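Local coordinates for protein hydroxylase (Rhodococcus sp., PDB 2OR0) that is a putative flavin-dependent hydroxylase of the acyl-CoA dehydrogenase family that probably binds flavin adenine dinucleotide and incorporates one oxygen atom from molecular oxygen, at residues E118-E123 with T127-P132; W107-A112 with W163-A168; I329-R334 with G401-G406; M253-I258 with I336-Q341; G268-H273 with S296-S301. All blocks are in the same frame, centred on the assembly; numbering follows the deposited sequence.

In the fold
From the N terminus, contact 2 opens first at 107-112, and the chain then completes the whole of contact 1 (118-123 with 127-132) before 163-168 closes the larger loop. The two touch where strands 129-130 and 163-170 pair in one mixed sheet, which helices 105-109 and 114-121 both reach. The helical region follows: 253-258 opens contact 4, contact 5 (268-273 with 296-301) opens and closes within that loop, and contact 3 then starts at 329-334. Contact 4 closes at 336-341 before contact 3 closes at 401-406, so these two cross along the chain and share helix 331-356. Trp107 packs on Met253, joining contact 2 to contact 4.

Contact 1 of 5, residues E118-E123 with T127-P132; sequences EEIWGE and TWMASP
Ile120 and Met129 form the apolar half of this short connection, their side chains crossing at about a right angle with Ile120 CD1 4.0 Å from Met129 SE. Met129 is selenomethionine, and a bend at its last torsion (chi3 -92°) carries the methyl over to the neighbouring indole, where CE lies 3.7 Å from Trp121 CZ2. Trp121 is backed within its own segment by Ile120 CG2, which sits above one face of the indole, toward the rim.

The van der Waals contact at the start of the segment 127-132 is close: Thr127 CB comes within 3.2 Å of Ile120 O. A chi1 of -61° puts Thr127 CG2 anti to the backbone N, from where it meets Ile120 CG2 at 4.0 Å, while the hydroxyl is hydrogen-bonded to Asp124 O, in the short link between the two segments.

The polar link runs through one water. It lies in the indole plane at the edge, accepts from Trp121 NE1 at 3.2 Å and donates to Thr127 O at 2.7 Å, so one molecule serves both the indole N-H and the carbonyl.

Helix 114-121 is thereby tied to the short strand 129-130 that follows it. Leu109 of helix 105-109 packs on both Ile120 and Trp121, and Trp163 of strand 163-170 touches Ile120, Thr127 and Met129.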
# COMPACT_ATOMS: atom_id res chain seq x y z
N GLU A 118 9.79 12.96 -16.41
CA GLU A 118 11.17 13.33 -16.71
C GLU A 118 11.76 14.12 -15.54
O GLU A 118 12.90 13.89 -15.13
CB GLU A 118 11.20 14.13 -18.04
CG GLU A 118 12.58 14.54 -18.57
CD GLU A 118 13.61 13.40 -18.64
OE1 GLU A 118 13.24 12.25 -18.99
OE2 GLU A 118 14.81 13.66 -18.37
N GLU A 119 10.98 15.04 -14.98
CA GLU A 119 11.44 15.78 -13.79
C GLU A 119 11.79 14.86 -12.61
O GLU A 119 12.82 15.04 -11.94
CB GLU A 119 10.39 16.81 -13.36
CG GLU A 119 10.33 18.03 -14.26
CD GLU A 119 9.17 18.95 -13.93
OE1 GLU A 119 8.21 18.51 -13.25
OE2 GLU A 119 9.21 20.11 -14.36
N ILE A 120 10.94 13.86 -12.38
CA ILE A 120 11.10 12.95 -11.23
C ILE A 120 12.17 11.89 -11.46
O ILE A 120 13.04 11.66 -10.60
CB ILE A 120 9.72 12.33 -10.83
CG1 ILE A 120 8.79 13.48 -10.37
CG2 ILE A 120 9.89 11.21 -9.77
CD1 ILE A 120 7.37 13.08 -10.04
N TRP A 121 12.13 11.24 -12.63
CA TRP A 121 13.03 10.11 -12.91
C TRP A 121 14.18 10.41 -13.87
O TRP A 121 15.12 9.61 -13.98
CB TRP A 121 12.22 8.93 -13.45
CG TRP A 121 11.27 8.30 -12.49
CD1 TRP A 121 11.49 8.03 -11.15
CD2 TRP A 121 9.95 7.84 -12.78
NE1 TRP A 121 10.38 7.43 -10.61
CE2 TRP A 121 9.42 7.30 -11.58
CE3 TRP A 121 9.16 7.83 -13.93
CZ2 TRP A 121 8.14 6.76 -11.51
CZ3 TRP A 121 7.89 7.30 -13.86
CH2 TRP A 121 7.39 6.76 -12.66
N GLY A 122 14.09 11.54 -14.57
CA GLY A 122 15.09 11.95 -15.58
C GLY A 122 16.54 11.77 -15.18
O GLY A 122 17.30 11.13 -15.89
N GLU A 123 16.94 12.31 -14.03
CA GLU A 123 18.31 12.16 -13.58
C GLU A 123 18.54 10.88 -12.78
O GLU A 123 19.59 10.24 -12.90
CB GLU A 123 18.74 13.38 -12.76
CG GLU A 123 18.88 14.65 -13.58
CD GLU A 123 20.03 14.54 -14.59
OE1 GLU A 123 21.20 14.49 -14.14
OE2 GLU A 123 19.76 14.50 -15.82
N THR A 127 14.37 7.88 -7.65
CA THR A 127 13.71 8.96 -6.92
C THR A 127 12.32 8.48 -6.52
O THR A 127 11.56 8.00 -7.38
CB THR A 127 13.60 10.23 -7.81
OG1 THR A 127 14.91 10.66 -8.16
CG2 THR A 127 12.90 11.36 -7.07
N TRP A 128 12.00 8.60 -5.23
CA TRP A 128 10.70 8.16 -4.69
C TRP A 128 9.72 9.30 -4.48
O TRP A 128 10.11 10.44 -4.16
CB TRP A 128 10.87 7.46 -3.34
CG TRP A 128 11.66 6.20 -3.37
CD1 TRP A 128 12.13 5.53 -4.47
CD2 TRP A 128 12.04 5.41 -2.23
NE1 TRP A 128 12.82 4.39 -4.08
CE2 TRP A 128 12.77 4.29 -2.71
CE3 TRP A 128 11.85 5.54 -0.84
CZ2 TRP A 128 13.30 3.30 -1.86
CZ3 TRP A 128 12.39 4.56 0.02
CH2 TRP A 128 13.10 3.45 -0.51
N MSE A 129 8.43 8.97 -4.65
CA MSE A 129 7.33 9.85 -4.30
C MSE A 129 6.62 9.35 -3.04
O MSE A 129 6.39 8.14 -2.88
CB MSE A 129 6.32 9.95 -5.44
CG MSE A 129 6.86 10.54 -6.73
SE MSE A 129 5.66 10.04 -8.16
CE MSE A 129 6.69 8.41 -8.58
N ALA A 130 6.26 10.30 -2.17
CA ALA A 130 5.43 10.08 -0.98
C ALA A 130 3.98 10.40 -1.28
O ALA A 130 3.67 11.11 -2.24
CB ALA A 130 5.93 10.94 0.21
N SER A 131 3.10 9.83 -0.47
CA SER A 131 1.66 10.05 -0.47
C SER A 131 1.31 11.06 0.64
O SER A 131 2.20 11.67 1.25
CB SER A 131 0.96 8.69 -0.19
OG SER A 131 1.32 8.18 1.12
N PRO A 132 0.02 11.16 1.01
CA PRO A 132 -1.25 10.50 0.65
C PRO A 132 -2.10 11.13 -0.43
O PRO A 132 -2.08 12.35 -0.65
CB PRO A 132 -2.03 10.57 1.96
CG PRO A 132 -1.65 11.95 2.49
CD PRO A 132 -0.18 12.13 2.12
O HOH W 1 9.64 6.19 -7.80

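Contact 2 of 5, residues W107-A112 with W163-A168; sequences WELAFA and WAFLGA
Glu108 and Phe165 make the dense part of this buried contact, the acid lying across one face of the ring. CG of Glu108 is anti to its backbone N (chi1 -177°) and the chain continues extended, which lays CB, CG and the carboxylate in turn along one side of the phenyl. The evidence is a run of short distances: Glu108 CB to Phe165 CE1 is 4.0 Å, Glu108 CG to Phe165 CZ 3.8 Å, and Glu108 CD to Phe165 CZ 3.6 Å. The carboxylate is not flat on the ring, since the two planes are 31° apart, and OE1 stands above the ring's rim and not its centre.

The part near Leu109 is looser. Its side chain approaches Phe165 obliquely, with Leu109 CD1 4.2 Å from Phe165 CE1, and its backbone N lies near the ring plane at the edge. A type I beta turn from Leu109 to Ala112 then carries the chain away, closed by the bond from Ala112 N to Leu109 O at 2.8 Å. Elsewhere the phenyl touches His184 and Ile186 of the adjoining strand 182-188 and meets the ring of Tyr133.

No polar bond joins the two segments, and a carboxylate beside an aromatic face is likely to gain little from the ring itself. The buried acid is satisfied instead by outside partners: OE2 is hydrogen-bonded to His184 ND1, and OE1 has a weak hydrogen bond with Tyr133 OH. Phe165 thus bounds the carboxylate on one side, while the bond to His184 holds OE2 and the weak one to Tyr133 steadies OE1 less firmly.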
# COMPACT_ATOMS: atom_id res chain seq x y z
N TRP A 107 3.32 3.70 -10.78
CA TRP A 107 2.26 3.19 -11.62
C TRP A 107 1.36 4.34 -12.11
O TRP A 107 1.05 4.43 -13.31
CB TRP A 107 1.47 2.08 -10.90
CG TRP A 107 0.38 1.53 -11.75
CD1 TRP A 107 0.48 0.52 -12.68
CD2 TRP A 107 -0.98 1.96 -11.75
NE1 TRP A 107 -0.75 0.31 -13.26
CE2 TRP A 107 -1.66 1.19 -12.72
CE3 TRP A 107 -1.71 2.93 -11.03
CZ2 TRP A 107 -3.02 1.35 -12.99
CZ3 TRP A 107 -3.05 3.09 -11.30
CH2 TRP A 107 -3.70 2.30 -12.26
N GLU A 108 0.94 5.22 -11.20
CA GLU A 108 0.09 6.33 -11.60
C GLU A 108 0.88 7.38 -12.43
O GLU A 108 0.36 7.90 -13.40
CB GLU A 108 -0.58 7.00 -10.40
CG GLU A 108 -1.53 8.12 -10.84
CD GLU A 108 -2.34 8.72 -9.71
OE1 GLU A 108 -2.31 8.18 -8.58
OE2 GLU A 108 -3.01 9.74 -9.93
N LEU A 109 2.12 7.66 -12.04
CA LEU A 109 2.91 8.64 -12.76
C LEU A 109 3.11 8.21 -14.21
O LEU A 109 3.35 9.04 -15.08
CB LEU A 109 4.27 8.81 -12.12
CG LEU A 109 4.94 10.16 -12.41
CD1 LEU A 109 4.21 11.33 -11.68
CD2 LEU A 109 6.42 10.10 -12.05
N ALA A 110 3.02 6.90 -14.46
CA ALA A 110 3.22 6.36 -15.80
C ALA A 110 2.27 7.01 -16.75
O ALA A 110 2.62 7.21 -17.91
CB ALA A 110 3.04 4.84 -15.83
N PHE A 111 1.08 7.37 -16.28
CA PHE A 111 0.12 8.08 -17.11
C PHE A 111 -0.08 9.56 -16.72
O PHE A 111 -1.08 10.18 -17.10
CB PHE A 111 -1.23 7.33 -17.29
CG PHE A 111 -1.94 6.95 -15.99
CD1 PHE A 111 -2.89 7.81 -15.42
CD2 PHE A 111 -1.70 5.72 -15.39
CE1 PHE A 111 -3.57 7.47 -14.28
CE2 PHE A 111 -2.38 5.35 -14.21
CZ PHE A 111 -3.32 6.23 -13.65
N ALA A 112 0.87 10.09 -15.97
CA ALA A 112 0.97 11.55 -15.79
C ALA A 112 1.73 12.15 -16.99
O ALA A 112 2.40 11.42 -17.75
CB ALA A 112 1.68 11.90 -14.47
N TRP A 163 9.68 13.82 -3.73
CA TRP A 163 8.47 14.40 -4.30
C TRP A 163 7.27 13.83 -3.52
O TRP A 163 7.39 12.79 -2.88
CB TRP A 163 8.32 14.03 -5.79
CG TRP A 163 9.39 14.62 -6.70
CD1 TRP A 163 10.68 14.19 -6.84
CD2 TRP A 163 9.25 15.74 -7.58
NE1 TRP A 163 11.35 14.97 -7.76
CE2 TRP A 163 10.49 15.93 -8.22
CE3 TRP A 163 8.18 16.61 -7.89
CZ2 TRP A 163 10.71 16.96 -9.16
CZ3 TRP A 163 8.39 17.61 -8.83
CH2 TRP A 163 9.64 17.77 -9.45
N ALA A 164 6.13 14.50 -3.61
CA ALA A 164 4.90 13.99 -3.02
C ALA A 164 3.80 14.03 -4.03
O ALA A 164 3.74 14.96 -4.83
CB ALA A 164 4.50 14.81 -1.81
N PHE A 165 2.95 13.02 -3.97
CA PHE A 165 1.75 12.90 -4.77
C PHE A 165 0.58 13.12 -3.82
O PHE A 165 0.32 12.27 -2.98
CB PHE A 165 1.69 11.46 -5.29
CG PHE A 165 1.25 11.32 -6.71
CD1 PHE A 165 1.75 10.27 -7.51
CD2 PHE A 165 0.34 12.21 -7.28
CE1 PHE A 165 1.36 10.13 -8.84
CE2 PHE A 165 -0.05 12.06 -8.63
CZ PHE A 165 0.47 11.02 -9.40
N LEU A 166 -0.15 14.23 -3.92
CA LEU A 166 -1.15 14.54 -2.89
C LEU A 166 -2.51 14.78 -3.48
O LEU A 166 -2.61 15.24 -4.61
CB LEU A 166 -0.73 15.79 -2.10
CG LEU A 166 0.67 15.79 -1.49
CD1 LEU A 166 1.11 17.24 -1.10
CD2 LEU A 166 0.73 14.79 -0.29
N GLY A 167 -3.56 14.51 -2.70
CA GLY A 167 -4.92 14.85 -3.14
C GLY A 167 -5.28 16.27 -2.72
O GLY A 167 -4.81 16.77 -1.70
N ALA A 168 -6.11 16.92 -3.51
CA ALA A 168 -6.59 18.25 -3.17
C ALA A 168 -7.95 18.49 -3.78
O ALA A 168 -8.25 17.97 -4.87
CB ALA A 168 -5.60 19.30 -3.63

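Contact 3 of 5, residues I329-R334 with G401-G406; sequences ITFEER and GGEPQG. With ACT (acetate ion), chain E.
Phe331 reaches from the first turn of its helix to Pro404 and Glu403. Its CB points toward the 401-406 segment, and CG continues anti to the backbone N (chi1 176°), carrying the ring outward from the helix. Next the two flanks meet different anions: Phe331 CD1 lies 3.7 Å from acetate O, and Phe331 CD2 is 3.9 Å from Glu403 OE2, the ring and carboxylate planes standing 77° apart. Further out, Phe331 CE2 makes the closest approach to the proline, 3.7 Å from Pro404 CG, which sits near the ring plane at its edge. The tip, Phe331 CZ, is 4.1 Å from Pro404 CB.

Charge is gathered round the same spot. Arg334 NH2 donates to acetate OXT at 3.0 Å, nearly straight (168°), with OXT at the guanidinium edge, in plane. Arg409 also binds the acetate, forms a salt bridge with Glu403 and makes a cation-pi contact with Phe331. The acetate probably comes from the crystallisation liquor.

Phe331 follows the N-cap of helix 331-356: Glu333 N donates to Thr330 OG1 at 3.2 Å, and Thr330 N to Glu333 OE1 at 3.0 Å, the reciprocal pair that defines a capping box.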
# COMPACT_ATOMS: atom_id res chain seq x y z
N ILE A 329 -13.34 -3.60 -18.22
CA ILE A 329 -13.71 -3.93 -16.82
C ILE A 329 -14.88 -3.06 -16.33
O ILE A 329 -14.78 -1.83 -16.29
CB ILE A 329 -12.49 -3.90 -15.85
CG1 ILE A 329 -11.42 -4.91 -16.30
CG2 ILE A 329 -12.94 -4.19 -14.38
CD1 ILE A 329 -10.06 -4.57 -15.84
N THR A 330 -16.00 -3.70 -15.97
CA THR A 330 -17.20 -2.97 -15.57
C THR A 330 -17.16 -2.42 -14.13
O THR A 330 -16.34 -2.86 -13.33
CB THR A 330 -18.46 -3.82 -15.73
OG1 THR A 330 -18.51 -4.83 -14.71
CG2 THR A 330 -18.53 -4.45 -17.12
N PHE A 331 -18.05 -1.47 -13.85
CA PHE A 331 -18.19 -0.87 -12.51
C PHE A 331 -18.47 -1.98 -11.49
O PHE A 331 -17.77 -2.02 -10.49
CB PHE A 331 -19.30 0.20 -12.49
CG PHE A 331 -19.56 0.79 -11.12
CD1 PHE A 331 -18.84 1.87 -10.67
CD2 PHE A 331 -20.52 0.24 -10.28
CE1 PHE A 331 -19.08 2.42 -9.38
CE2 PHE A 331 -20.75 0.77 -8.99
CZ PHE A 331 -20.03 1.86 -8.56
N GLU A 332 -19.43 -2.87 -11.77
CA GLU A 332 -19.74 -4.04 -10.91
C GLU A 332 -18.52 -4.91 -10.63
O GLU A 332 -18.28 -5.29 -9.49
CB GLU A 332 -20.88 -4.90 -11.49
CG GLU A 332 -21.29 -6.11 -10.56
CD GLU A 332 -22.45 -6.98 -11.10
OE1 GLU A 332 -23.24 -6.51 -11.96
OE2 GLU A 332 -22.58 -8.15 -10.67
N GLU A 333 -17.73 -5.19 -11.67
CA GLU A 333 -16.50 -5.93 -11.52
C GLU A 333 -15.52 -5.19 -10.61
O GLU A 333 -14.89 -5.80 -9.75
CB GLU A 333 -15.85 -6.20 -12.88
CG GLU A 333 -16.57 -7.31 -13.67
CD GLU A 333 -15.99 -7.53 -15.09
OE1 GLU A 333 -15.38 -6.60 -15.67
OE2 GLU A 333 -16.15 -8.65 -15.62
N ARG A 334 -15.40 -3.88 -10.80
CA ARG A 334 -14.53 -3.09 -9.95
C ARG A 334 -14.98 -3.09 -8.48
O ARG A 334 -14.15 -3.14 -7.58
CB ARG A 334 -14.38 -1.68 -10.51
CG ARG A 334 -13.31 -1.56 -11.62
CD ARG A 334 -13.72 -0.53 -12.69
NE ARG A 334 -13.97 0.80 -12.14
CZ ARG A 334 -14.84 1.68 -12.63
NH1 ARG A 334 -15.56 1.37 -13.70
NH2 ARG A 334 -14.99 2.87 -12.05
N GLY A 401 -28.95 -5.43 -9.21
CA GLY A 401 -29.40 -4.66 -10.35
C GLY A 401 -29.50 -3.16 -10.15
O GLY A 401 -29.89 -2.44 -11.08
N GLY A 402 -29.13 -2.68 -8.95
CA GLY A 402 -29.23 -1.27 -8.60
C GLY A 402 -28.01 -0.50 -9.00
O GLY A 402 -27.01 -1.08 -9.41
N GLU A 403 -28.07 0.83 -8.91
CA GLU A 403 -26.91 1.67 -9.21
C GLU A 403 -26.56 2.55 -8.02
O GLU A 403 -27.36 3.38 -7.59
CB GLU A 403 -27.07 2.50 -10.51
CG GLU A 403 -26.38 1.86 -11.76
CD GLU A 403 -24.84 2.06 -11.81
OE1 GLU A 403 -24.39 3.19 -12.10
OE2 GLU A 403 -24.07 1.09 -11.59
N PRO A 404 -25.37 2.31 -7.44
CA PRO A 404 -24.78 3.19 -6.45
C PRO A 404 -24.72 4.61 -6.98
O PRO A 404 -24.31 4.84 -8.13
CB PRO A 404 -23.37 2.64 -6.28
CG PRO A 404 -23.51 1.22 -6.57
CD PRO A 404 -24.51 1.14 -7.68
N GLN A 405 -25.13 5.56 -6.13
CA GLN A 405 -25.16 6.98 -6.49
C GLN A 405 -24.17 7.78 -5.67
O GLN A 405 -23.96 7.49 -4.48
CB GLN A 405 -26.57 7.53 -6.29
CG GLN A 405 -27.62 6.86 -7.18
CD GLN A 405 -27.43 7.20 -8.65
OE1 GLN A 405 -26.83 6.43 -9.42
NE2 GLN A 405 -27.94 8.37 -9.06
N GLY A 406 -23.58 8.79 -6.30
CA GLY A 406 -22.82 9.80 -5.59
C GLY A 406 -21.63 9.26 -4.83
O GLY A 406 -20.72 8.68 -5.45
C ACT E . -17.85 4.95 -12.92
O ACT E . -18.85 4.37 -13.40
OXT ACT E . -16.78 4.73 -13.53
CH3 ACT E . -17.92 5.84 -11.72

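Contact 4 of 5, residues M253-I258 with I336-Q341; sequences MFPLGI and IGRRTQ
Pro255 and Gln341 meet almost at right angles, and their van der Waals contact carries most of this helix-to-helix approach. Pro255 CB lies 3.4 Å from Gln341 OE1 and 3.5 Å from Gln341 CD, so the pyrrolidine ring presses mainly on the amide, with the stem carbon Gln341 CG farther from Pro255 CB at 4.0 Å. Gln341 gets there by setting CG anti to its backbone N (chi1 168°) and then bending at chi2. Arg338 adds a more distant touch, its CD 4.2 Å from Pro255 CG.

Polar bonds lie beside this contact. Arg338 NH1 donates to Gln341 OE1 at 2.9 Å, in the carbonyl plane on a lone pair (C=O...donor angle 131°), and the oxygen is also near the guanidinium plane. The amide nitrogen is held elsewhere: Gln341 NE2 is hydrogen-bonded to Thr259 OG1 and Val385 O, and Arg338 NH1 also bonds Val385 O. Shortening Gln341 to an alanine is likely to open a gap against Pro255 and leave Arg338 NH1 and Thr259 OG1 without their amide partner, with Val385 O losing one of its donors.

In the backbone, helix 250-277 is kinked at Pro255, whose N makes no bond to the preceding turn. The contact brings this helix against helix 331-356, about 10 Å from the centre of the chain (centre to centre). Leu312 of helix 292-324 touches both Leu256 and Gln341, and Thr391 of helix 389-399 packs on Arg338.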
# COMPACT_ATOMS: atom_id res chain seq x y z
N MSE A 253 -5.35 -1.24 -8.37
CA MSE A 253 -3.90 -1.15 -8.18
C MSE A 253 -3.48 -0.40 -6.90
O MSE A 253 -2.48 -0.77 -6.24
CB MSE A 253 -3.25 -0.47 -9.41
CG MSE A 253 -3.39 -1.27 -10.72
SE MSE A 253 -2.54 -3.04 -10.57
CE MSE A 253 -0.77 -2.58 -10.15
N PHE A 254 -4.21 0.67 -6.58
CA PHE A 254 -3.83 1.51 -5.44
C PHE A 254 -3.99 0.70 -4.14
O PHE A 254 -3.03 0.54 -3.41
CB PHE A 254 -4.56 2.88 -5.45
CG PHE A 254 -4.59 3.60 -4.11
CD1 PHE A 254 -3.42 3.93 -3.44
CD2 PHE A 254 -5.81 3.95 -3.53
CE1 PHE A 254 -3.48 4.57 -2.20
CE2 PHE A 254 -5.87 4.60 -2.30
CZ PHE A 254 -4.71 4.91 -1.65
N PRO A 255 -5.18 0.15 -3.86
CA PRO A 255 -5.31 -0.69 -2.66
C PRO A 255 -4.54 -2.02 -2.67
O PRO A 255 -4.42 -2.65 -1.60
CB PRO A 255 -6.80 -0.97 -2.60
CG PRO A 255 -7.43 0.09 -3.38
CD PRO A 255 -6.48 0.32 -4.52
N LEU A 256 -3.99 -2.44 -3.82
CA LEU A 256 -3.37 -3.77 -3.95
C LEU A 256 -2.10 -3.86 -3.12
O LEU A 256 -1.89 -4.83 -2.38
CB LEU A 256 -3.06 -4.11 -5.43
CG LEU A 256 -2.34 -5.44 -5.74
CD1 LEU A 256 -3.26 -6.64 -5.43
CD2 LEU A 256 -1.86 -5.49 -7.21
N GLY A 257 -1.25 -2.84 -3.25
CA GLY A 257 -0.03 -2.78 -2.47
C GLY A 257 -0.28 -2.71 -0.97
O GLY A 257 0.47 -3.31 -0.18
N ILE A 258 -1.31 -1.97 -0.59
CA ILE A 258 -1.62 -1.73 0.81
C ILE A 258 -2.15 -3.03 1.49
O ILE A 258 -1.67 -3.42 2.53
CB ILE A 258 -2.67 -0.57 0.93
CG1 ILE A 258 -1.99 0.79 0.69
CG2 ILE A 258 -3.33 -0.59 2.28
CD1 ILE A 258 -2.96 1.91 0.40
N ILE A 336 -16.88 -5.34 -6.92
CA ILE A 336 -16.68 -6.68 -6.38
C ILE A 336 -15.22 -6.89 -6.07
O ILE A 336 -14.90 -7.44 -5.03
CB ILE A 336 -17.25 -7.80 -7.30
CG1 ILE A 336 -18.79 -7.70 -7.29
CG2 ILE A 336 -16.81 -9.22 -6.79
CD1 ILE A 336 -19.51 -8.68 -8.25
N GLY A 337 -14.33 -6.43 -6.94
CA GLY A 337 -12.92 -6.49 -6.64
C GLY A 337 -12.50 -5.72 -5.38
O GLY A 337 -11.57 -6.14 -4.65
N ARG A 338 -13.10 -4.55 -5.16
CA ARG A 338 -12.82 -3.76 -3.96
C ARG A 338 -13.32 -4.52 -2.75
O ARG A 338 -12.65 -4.58 -1.75
CB ARG A 338 -13.43 -2.35 -4.04
CG ARG A 338 -12.52 -1.36 -4.75
CD ARG A 338 -11.51 -0.75 -3.77
NE ARG A 338 -12.20 0.18 -2.88
CZ ARG A 338 -11.90 0.39 -1.59
NH1 ARG A 338 -10.93 -0.30 -0.99
NH2 ARG A 338 -12.61 1.28 -0.90
N ARG A 339 -14.51 -5.09 -2.86
CA ARG A 339 -15.10 -5.87 -1.79
C ARG A 339 -14.17 -7.02 -1.35
O ARG A 339 -13.92 -7.22 -0.16
CB ARG A 339 -16.44 -6.43 -2.26
CG ARG A 339 -17.10 -7.32 -1.22
CD ARG A 339 -18.51 -7.71 -1.60
NE ARG A 339 -18.54 -8.65 -2.72
CZ ARG A 339 -19.60 -8.84 -3.51
NH1 ARG A 339 -20.70 -8.15 -3.33
NH2 ARG A 339 -19.55 -9.74 -4.47
N THR A 340 -13.66 -7.76 -2.34
CA THR A 340 -12.74 -8.87 -2.08
C THR A 340 -11.47 -8.40 -1.40
O THR A 340 -11.00 -9.03 -0.47
CB THR A 340 -12.42 -9.59 -3.42
OG1 THR A 340 -13.56 -10.37 -3.74
CG2 THR A 340 -11.20 -10.51 -3.33
N GLN A 341 -10.95 -7.27 -1.84
CA GLN A 341 -9.72 -6.73 -1.34
C GLN A 341 -9.88 -6.27 0.13
O GLN A 341 -9.01 -6.55 0.98
CB GLN A 341 -9.29 -5.57 -2.26
CG GLN A 341 -8.17 -4.68 -1.73
CD GLN A 341 -8.76 -3.41 -1.09
OE1 GLN A 341 -9.61 -2.75 -1.69
NE2 GLN A 341 -8.31 -3.09 0.12

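Contact 5 of 5, residues G268-H273 with S296-S301; sequences GALACH and SAIGES
Leu270 and Ile298 mark the closest backbone approach, their CA atoms 8.1 Å apart, where two successive helices run in opposite directions. They are 250-277 and 292-324, both in the C-terminal helical domain, which in acyl-CoA dehydrogenases is an up-and-down helix bundle.

Ile298 is the shared centre of the side-chain contact, and its two branches divide the work. Ile298 CG2, anti to the backbone N, meets Leu270 CD1 at 4.0 Å, the side chains crossing at a slant. CG1 takes the other direction (chi1 -66°) and leads CD1 with it to the imidazole of His273. An alanine at Ile298 lacks both branches, which would probably leave a gap beside Leu270 CD1 and the His273 ring without its aliphatic neighbour.

Outside the pair, Ile355 of helix 331-356 touches Leu270, His273 and Ser301, and Met370 of helix 370-381 packs on His273, so four helices converge here.

The imidazole is met at its edge: Ile298 CG1 lies near the ring plane, 3.7 Å from both His273 CD2 and His273 NE2.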
# COMPACT_ATOMS: atom_id res chain seq x y z
N GLY A 268 4.15 -12.90 8.22
CA GLY A 268 5.23 -12.70 9.18
C GLY A 268 4.88 -13.05 10.62
O GLY A 268 5.67 -13.71 11.29
N ALA A 269 3.72 -12.60 11.11
CA ALA A 269 3.25 -12.90 12.47
C ALA A 269 3.10 -14.42 12.67
O ALA A 269 3.55 -14.98 13.69
CB ALA A 269 1.91 -12.21 12.75
N LEU A 270 2.44 -15.06 11.70
CA LEU A 270 2.25 -16.50 11.68
C LEU A 270 3.60 -17.21 11.71
O LEU A 270 3.80 -18.11 12.54
CB LEU A 270 1.46 -16.94 10.45
CG LEU A 270 1.28 -18.45 10.17
CD1 LEU A 270 0.37 -19.13 11.22
CD2 LEU A 270 0.66 -18.65 8.79
N ALA A 271 4.52 -16.79 10.85
CA ALA A 271 5.88 -17.39 10.84
C ALA A 271 6.56 -17.25 12.21
O ALA A 271 7.11 -18.22 12.74
CB ALA A 271 6.75 -16.77 9.74
N CYS A 272 6.52 -16.05 12.78
CA CYS A 272 7.01 -15.83 14.14
C CYS A 272 6.34 -16.74 15.17
O CYS A 272 7.00 -17.28 16.04
CB CYS A 272 6.78 -14.36 14.55
SG CYS A 272 7.87 -13.19 13.71
N HIS A 273 5.03 -16.86 15.09
CA HIS A 273 4.28 -17.67 16.03
C HIS A 273 4.76 -19.14 15.94
O HIS A 273 5.03 -19.77 16.96
CB HIS A 273 2.80 -17.57 15.71
CG HIS A 273 1.91 -18.26 16.68
ND1 HIS A 273 1.97 -18.03 18.04
CD2 HIS A 273 0.91 -19.15 16.50
CE1 HIS A 273 1.05 -18.76 18.65
NE2 HIS A 273 0.39 -19.45 17.73
N SER A 296 -4.55 -26.87 16.26
CA SER A 296 -5.66 -26.78 15.31
C SER A 296 -6.05 -25.32 15.05
O SER A 296 -6.41 -24.98 13.93
CB SER A 296 -6.86 -27.60 15.75
OG SER A 296 -7.33 -27.19 17.00
N ALA A 297 -5.90 -24.47 16.06
CA ALA A 297 -6.16 -23.04 15.89
C ALA A 297 -5.14 -22.39 14.97
O ALA A 297 -5.50 -21.52 14.20
CB ALA A 297 -6.21 -22.32 17.22
N ILE A 298 -3.88 -22.82 15.03
CA ILE A 298 -2.87 -22.37 14.05
C ILE A 298 -3.25 -22.73 12.61
O ILE A 298 -3.10 -21.91 11.69
CB ILE A 298 -1.41 -22.88 14.34
CG1 ILE A 298 -0.88 -22.28 15.64
CG2 ILE A 298 -0.45 -22.56 13.14
CD1 ILE A 298 0.42 -22.94 16.18
N GLY A 299 -3.70 -23.97 12.40
CA GLY A 299 -4.20 -24.40 11.08
C GLY A 299 -5.36 -23.52 10.60
O GLY A 299 -5.37 -23.07 9.46
N GLU A 300 -6.32 -23.24 11.48
CA GLU A 300 -7.46 -22.43 11.12
C GLU A 300 -7.02 -21.05 10.66
O GLU A 300 -7.48 -20.56 9.62
CB GLU A 300 -8.42 -22.27 12.29
CG GLU A 300 -9.07 -23.55 12.75
CD GLU A 300 -9.91 -23.38 14.04
OE1 GLU A 300 -9.76 -22.36 14.76
OE2 GLU A 300 -10.72 -24.31 14.34
N SER A 301 -6.13 -20.42 11.41
CA SER A 301 -5.64 -19.08 11.07
C SER A 301 -4.83 -19.05 9.80
O SER A 301 -5.01 -18.14 8.98
CB SER A 301 -4.82 -18.47 12.22
OG SER A 301 -5.69 -18.16 13.31